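Local structure of probable sugar kinase (Clostridium perfringens, 3KZH) at residues V11-F22 with G35-R46. The protein probably phosphorylates a sugar as a kinase of the pfkB (ribokinase-like) family, and binds beta-D-glucopyranose in the crystal. Sequence-based numbering, arbitrary orientation.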
ATOM      1  N   VAL A  11      11.580  17.774  11.582  1.00 16.15           N
ATOM      2  CA  VAL A  11      10.163  17.584  11.849  1.00 18.75           C
ATOM      3  C   VAL A  11      10.141  16.243  12.573  1.00 20.75           C
ATOM      4  O   VAL A  11      10.733  15.276  12.099  1.00 21.37           O
ATOM      5  CB  VAL A  11       9.300  17.539  10.536  1.00 18.95           C
ATOM      6  CG1 VAL A  11       7.816  17.357  10.865  1.00 14.85           C
ATOM      7  CG2 VAL A  11       9.490  18.811   9.711  1.00 13.45           C
ATOM      8  N   PHE A  12       9.525  16.218  13.752  1.00 21.11           N
ATOM      9  CA  PHE A  12       9.433  15.005  14.569  1.00 21.02           C
ATOM     10  C   PHE A  12       7.957  14.676  14.828  1.00 18.91           C
ATOM     11  O   PHE A  12       7.265  15.457  15.464  1.00 20.33           O
ATOM     12  CB  PHE A  12      10.208  15.226  15.894  1.00 24.04           C
ATOM     13  CG  PHE A  12      10.260  14.021  16.809  1.00 24.08           C
ATOM     14  CD1 PHE A  12      11.263  13.049  16.649  1.00 27.32           C
ATOM     15  CD2 PHE A  12       9.335  13.876  17.866  1.00 24.86           C
ATOM     16  CE1 PHE A  12      11.361  11.927  17.536  1.00 26.58           C
ATOM     17  CE2 PHE A  12       9.408  12.770  18.759  1.00 27.27           C
ATOM     18  CZ  PHE A  12      10.432  11.792  18.590  1.00 24.85           C
ATOM     19  N   GLY A  13       7.503  13.508  14.372  1.00 17.97           N
ATOM     20  CA  GLY A  13       6.118  13.102  14.567  1.00 18.99           C
ATOM     21  C   GLY A  13       5.648  11.892  13.770  1.00 19.86           C
ATOM     22  O   GLY A  13       6.416  11.282  13.033  1.00 19.30           O
ATOM     23  N   ALA A  14       4.353  11.604  13.865  1.00 21.53           N
ATOM     24  CA  ALA A  14       3.715  10.454  13.210  1.00 23.32           C
ATOM     25  C   ALA A  14       3.524  10.457  11.683  1.00 23.28           C
ATOM     26  O   ALA A  14       3.436  11.508  11.055  1.00 25.12           O
ATOM     27  CB  ALA A  14       2.385  10.172  13.892  1.00 20.76           C
ATOM     28  N   SER A  15       3.505   9.249  11.117  1.00 25.80           N
ATOM     29  CA  SER A  15       3.279   8.983   9.691  1.00 27.16           C
ATOM     30  C   SER A  15       2.182   7.931   9.659  1.00 28.09           C
ATOM     31  O   SER A  15       2.342   6.847  10.221  1.00 28.40           O
ATOM     32  CB  SER A  15       4.503   8.380   8.996  1.00 26.11           C
ATOM     33  OG  SER A  15       5.527   9.317   8.801  1.00 28.72           O
ATOM     34  N   VAL A  16       1.070   8.252   9.004  1.00 28.01           N
ATOM     35  CA  VAL A  16      -0.053   7.331   8.900  1.00 28.36           C
ATOM     36  C   VAL A  16      -0.393   7.056   7.439  1.00 29.20           C
ATOM     37  O   VAL A  16      -0.368   7.969   6.615  1.00 30.94           O
ATOM     38  CB  VAL A  16      -1.343   7.905   9.582  1.00 28.58           C
ATOM     39  CG1 VAL A  16      -2.458   6.838   9.628  1.00 27.21           C
ATOM     40  CG2 VAL A  16      -1.054   8.440  10.986  1.00 26.33           C
ATOM     41  N   VAL A  17      -0.696   5.795   7.128  1.00 27.87           N
ATOM     42  CA  VAL A  17      -1.134   5.417   5.785  1.00 27.24           C
ATOM     43  C   VAL A  17      -2.643   5.159   5.906  1.00 26.14           C
ATOM     44  O   VAL A  17      -3.053   4.292   6.665  1.00 27.92           O
ATOM     45  CB  VAL A  17      -0.430   4.128   5.240  1.00 27.23           C
ATOM     46  CG1 VAL A  17      -1.008   3.736   3.872  1.00 27.48           C
ATOM     47  CG2 VAL A  17       1.063   4.350   5.085  1.00 25.65           C
ATOM     48  N   ASP A  18      -3.455   5.949   5.208  1.00 24.37           N
ATOM     49  CA  ASP A  18      -4.913   5.785   5.208  1.00 25.81           C
ATOM     50  C   ASP A  18      -5.365   4.916   4.025  1.00 24.93           C
ATOM     51  O   ASP A  18      -4.933   5.130   2.895  1.00 23.50           O
ATOM     52  CB  ASP A  18      -5.612   7.142   5.120  1.00 27.23           C
ATOM     53  CG  ASP A  18      -5.518   7.950   6.404  1.00 29.31           C
ATOM     54  OD1 ASP A  18      -5.673   7.380   7.500  1.00 29.86           O
ATOM     55  OD2 ASP A  18      -5.325   9.179   6.311  1.00 30.61           O
ATOM     56  N   VAL A  19      -6.169   3.890   4.310  1.00 25.28           N
ATOM     57  CA  VAL A  19      -6.709   2.983   3.282  1.00 25.30           C
ATOM     58  C   VAL A  19      -8.238   3.050   3.385  1.00 25.25           C
ATOM     59  O   VAL A  19      -8.836   2.524   4.322  1.00 24.30           O
ATOM     60  CB  VAL A  19      -6.206   1.510   3.454  1.00 25.05           C
ATOM     61  CG1 VAL A  19      -6.589   0.675   2.233  1.00 21.12           C
ATOM     62  CG2 VAL A  19      -4.685   1.458   3.645  1.00 23.03           C
ATOM     63  N   PHE A  20      -8.851   3.732   2.425  1.00 26.75           N
ATOM     64  CA  PHE A  20     -10.294   3.938   2.397  1.00 30.35           C
ATOM     65  C   PHE A  20     -11.025   3.176   1.296  1.00 31.49           C
ATOM     66  O   PHE A  20     -10.641   3.240   0.128  1.00 31.29           O
ATOM     67  CB  PHE A  20     -10.612   5.429   2.236  1.00 33.87           C
ATOM     68  CG  PHE A  20     -10.329   6.268   3.452  1.00 38.31           C
ATOM     69  CD1 PHE A  20     -11.061   6.085   4.640  1.00 40.02           C
ATOM     70  CD2 PHE A  20      -9.372   7.303   3.393  1.00 41.75           C
ATOM     71  CE1 PHE A  20     -10.853   6.929   5.773  1.00 41.64           C
ATOM     72  CE2 PHE A  20      -9.147   8.161   4.515  1.00 42.46           C
ATOM     73  CZ  PHE A  20      -9.893   7.969   5.709  1.00 41.98           C
ATOM     74  N   GLY A  21     -12.096   2.484   1.679  1.00 30.88           N
ATOM     75  CA  GLY A  21     -12.912   1.744   0.728  1.00 31.48           C
ATOM     76  C   GLY A  21     -14.272   2.398   0.608  1.00 31.19           C
ATOM     77  O   GLY A  21     -15.033   2.416   1.572  1.00 29.58           O
ATOM     78  N   PHE A  22     -14.553   2.974  -0.561  1.00 31.57           N
ATOM     79  CA  PHE A  22     -15.823   3.654  -0.830  1.00 33.76           C
ATOM     80  C   PHE A  22     -16.767   2.715  -1.574  1.00 33.59           C
ATOM     81  O   PHE A  22     -16.436   2.263  -2.669  1.00 34.34           O
ATOM     82  CB  PHE A  22     -15.600   4.910  -1.692  1.00 33.50           C
ATOM     83  CG  PHE A  22     -14.703   5.943  -1.063  1.00 36.26           C
ATOM     84  CD1 PHE A  22     -15.252   7.036  -0.358  1.00 36.91           C
ATOM     85  CD2 PHE A  22     -13.299   5.845  -1.179  1.00 34.91           C
ATOM     86  CE1 PHE A  22     -14.410   8.028   0.233  1.00 34.92           C
ATOM     87  CE2 PHE A  22     -12.450   6.825  -0.597  1.00 34.80           C
ATOM     88  CZ  PHE A  22     -13.009   7.919   0.111  1.00 33.33           C
ATOM     89  N   GLY A  35     -16.521  -1.714  -4.700  1.00 41.10           N
ATOM     90  CA  GLY A  35     -16.142  -0.342  -4.443  1.00 40.67           C
ATOM     91  C   GLY A  35     -14.816   0.143  -4.981  1.00 39.73           C
ATOM     92  O   GLY A  35     -14.210  -0.481  -5.850  1.00 38.29           O
ATOM     93  N   HIS A  36     -14.393   1.292  -4.462  1.00 37.63           N
ATOM     94  CA  HIS A  36     -13.149   1.927  -4.859  1.00 36.44           C
ATOM     95  C   HIS A  36     -12.229   2.122  -3.661  1.00 34.19           C
ATOM     96  O   HIS A  36     -12.623   2.719  -2.660  1.00 33.23           O
ATOM     97  CB  HIS A  36     -13.434   3.270  -5.546  1.00 35.96           C
ATOM     98  CG  HIS A  36     -12.213   3.945  -6.091  1.00 39.64           C
ATOM     99  ND1 HIS A  36     -11.298   3.292  -6.888  1.00 40.48           N
ATOM    100  CD2 HIS A  36     -11.748   5.205  -5.938  1.00 39.92           C
ATOM    101  CE1 HIS A  36     -10.323   4.124  -7.203  1.00 38.86           C
ATOM    102  NE2 HIS A  36     -10.571   5.291  -6.641  1.00 39.64           N
ATOM    103  N   VAL A  37     -11.005   1.620  -3.795  1.00 32.46           N
ATOM    104  CA  VAL A  37      -9.985   1.729  -2.759  1.00 35.10           C
ATOM    105  C   VAL A  37      -9.061   2.921  -3.025  1.00 35.83           C
ATOM    106  O   VAL A  37      -8.511   3.066  -4.122  1.00 36.35           O
ATOM    107  CB  VAL A  37      -9.153   0.437  -2.639  1.00 35.14           C
ATOM    108  CG1 VAL A  37      -8.114   0.550  -1.510  1.00 36.83           C
ATOM    109  CG2 VAL A  37     -10.062  -0.723  -2.383  1.00 35.86           C
ATOM    110  N   LYS A  38      -8.898   3.753  -2.001  1.00 36.40           N
ATOM    111  CA  LYS A  38      -8.056   4.941  -2.069  1.00 37.83           C
ATOM    112  C   LYS A  38      -6.987   4.833  -0.978  1.00 35.78           C
ATOM    113  O   LYS A  38      -7.295   4.595   0.188  1.00 32.95           O
ATOM    114  CB  LYS A  38      -8.924   6.196  -1.856  1.00 41.20           C
ATOM    115  CG  LYS A  38      -8.525   7.438  -2.644  1.00 46.54           C
ATOM    116  CD  LYS A  38      -7.410   8.245  -1.977  1.00 50.70           C
ATOM    117  CE  LYS A  38      -6.783   9.239  -2.952  1.00 52.22           C
ATOM    118  NZ  LYS A  38      -5.486   9.788  -2.452  1.00 51.57           N
ATOM    119  N   ILE A  39      -5.727   4.951  -1.390  1.00 35.21           N
ATOM    120  CA  ILE A  39      -4.592   4.904  -0.466  1.00 34.54           C
ATOM    121  C   ILE A  39      -3.959   6.299  -0.424  1.00 32.24           C
ATOM    122  O   ILE A  39      -3.635   6.875  -1.465  1.00 31.24           O
ATOM    123  CB  ILE A  39      -3.506   3.858  -0.881  1.00 36.08           C
ATOM    124  CG1 ILE A  39      -4.125   2.487  -1.163  1.00 37.21           C
ATOM    125  CG2 ILE A  39      -2.482   3.682   0.236  1.00 36.72           C
ATOM    126  CD1 ILE A  39      -4.533   2.277  -2.618  1.00 41.27           C
ATOM    127  N   SER A  40      -3.822   6.848   0.780  1.00 31.74           N
ATOM    128  CA  SER A  40      -3.220   8.169   0.958  1.00 30.01           C
ATOM    129  C   SER A  40      -2.343   8.232   2.198  1.00 29.17           C
ATOM    130  O   SER A  40      -2.551   7.490   3.153  1.00 27.98           O
ATOM    131  CB  SER A  40      -4.294   9.259   1.018  1.00 31.51           C
ATOM    132  OG  SER A  40      -5.176   9.060   2.108  1.00 31.80           O
ATOM    133  N   PHE A  41      -1.364   9.130   2.166  1.00 26.16           N
ATOM    134  CA  PHE A  41      -0.447   9.329   3.281  1.00 25.02           C
ATOM    135  C   PHE A  41      -0.884  10.505   4.147  1.00 23.57           C
ATOM    136  O   PHE A  41      -1.190  11.588   3.641  1.00 23.24           O
ATOM    137  CB  PHE A  41       0.976   9.550   2.771  1.00 23.45           C
ATOM    138  CG  PHE A  41       1.508   8.431   1.923  1.00 21.26           C
ATOM    139  CD1 PHE A  41       1.431   7.091   2.355  1.00 20.99           C
ATOM    140  CD2 PHE A  41       2.131   8.715   0.699  1.00 21.15           C
ATOM    141  CE1 PHE A  41       1.968   6.042   1.580  1.00 20.40           C
ATOM    142  CE2 PHE A  41       2.672   7.670  -0.090  1.00 20.28           C
ATOM    143  CZ  PHE A  41       2.594   6.335   0.356  1.00 18.10           C
ATOM    144  N   GLY A  42      -0.902  10.276   5.456  1.00 24.59           N
ATOM    145  CA  GLY A  42      -1.333  11.290   6.401  1.00 23.06           C
ATOM    146  C   GLY A  42      -0.426  11.454   7.597  1.00 21.45           C
ATOM    147  O   GLY A  42       0.697  10.943   7.619  1.00 17.15           O
ATOM    148  N   GLY A  43      -0.977  12.096   8.631  1.00 20.52           N
ATOM    149  CA  GLY A  43      -0.234  12.412   9.840  1.00 20.44           C
ATOM    150  C   GLY A  43       0.197  13.856   9.647  1.00 19.38           C
ATOM    151  O   GLY A  43       0.850  14.153   8.651  1.00 17.40           O
ATOM    152  N   VAL A  44      -0.203  14.750  10.558  1.00 22.52           N
ATOM    153  CA  VAL A  44       0.113  16.197  10.505  1.00 22.48           C
ATOM    154  C   VAL A  44       1.584  16.486  10.187  1.00 20.88           C
ATOM    155  O   VAL A  44       1.897  17.217   9.242  1.00 15.61           O
ATOM    156  CB  VAL A  44      -0.286  16.919  11.847  1.00 24.04           C
ATOM    157  CG1 VAL A  44       0.191  18.375  11.873  1.00 22.79           C
ATOM    158  CG2 VAL A  44      -1.799  16.881  12.044  1.00 23.16           C
ATOM    159  N   CYS A  45       2.464  15.850  10.957  1.00 20.35           N
ATOM    160  CA  CYS A  45       3.904  15.996  10.817  1.00 19.75           C
ATOM    161  C   CYS A  45       4.453  15.511   9.483  1.00 20.72           C
ATOM    162  O   CYS A  45       5.355  16.142   8.926  1.00 19.33           O
ATOM    163  CB  CYS A  45       4.595  15.329  11.993  1.00 20.72           C
ATOM    164  SG  CYS A  45       4.313  16.209  13.569  1.00 15.57           S
ATOM    165  N   ARG A  46       3.865  14.442   8.938  1.00 21.49           N
ATOM    166  CA  ARG A  46       4.283  13.911   7.632  1.00 21.47           C
ATOM    167  C   ARG A  46       3.861  14.838   6.505  1.00 18.59           C
ATOM    168  O   ARG A  46       4.566  14.951   5.508  1.00 16.36           O
ATOM    169  CB  ARG A  46       3.734  12.496   7.382  1.00 22.49           C
ATOM    170  CG  ARG A  46       4.501  11.715   6.285  1.00 21.46           C
ATOM    171  CD  ARG A  46       3.593  11.028   5.285  1.00 25.77           C
ATOM    172  NE  ARG A  46       3.321  11.886   4.128  1.00 29.85           N
ATOM    173  CZ  ARG A  46       2.287  12.710   4.032  1.00 28.72           C
ATOM    174  NH1 ARG A  46       1.415  12.777   5.017  1.00 31.99           N
ATOM    175  NH2 ARG A  46       2.179  13.532   3.010  1.00 28.18           N
TER
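V17 faces F41 directly across the antiparallel hairpin of strands 16-23 and 32-42, and also reaches its diagonal neighbour I39 on the same face. With CG1 opposite the backbone N (chi1 176°), its two methyls part: CG1 lies alongside I39 CG2 at 3.9 Å, while CG2 meets the edge of the F41 ring, near its plane, 3.9 Å from CD1. Further out, the V19 and V37 side chains cross at a slant, CG1 of V19 to CG1 of V37 at 4.0 Å. On the other face the ring of F22 turns its edge to the K38 chain, CE2 lying 3.8 Å from K38 CB, and the same edge reaches H36 O. The bond from V16 N to G42 O differs from the other main-chain bonds, for its donor stands 60° out of the carbonyl plane. G42 O also takes a weak bond from R46 NH1. R46 lays its guanidinium face over F41 CB and pairs with E50 through NH2. Where the chain turns into helix 44-54, C45 SG rests 3.7 Å from G13 CA; V11 CG1 packs against C45, nearest its carbonyl O at 3.4 Å, seating the helix on strand 9-12. S15 OG touches R46 CG, its polar partner being S63. The hairpin belongs to the small sheet that forms the lid in ribokinase-like folds, and D115 of the second subunit binds V37 N. Eight main-chain hydrogen bonds thus fix its register, with valine, isoleucine and phenylalanine contacts on one face, while R46 links hairpin to helix.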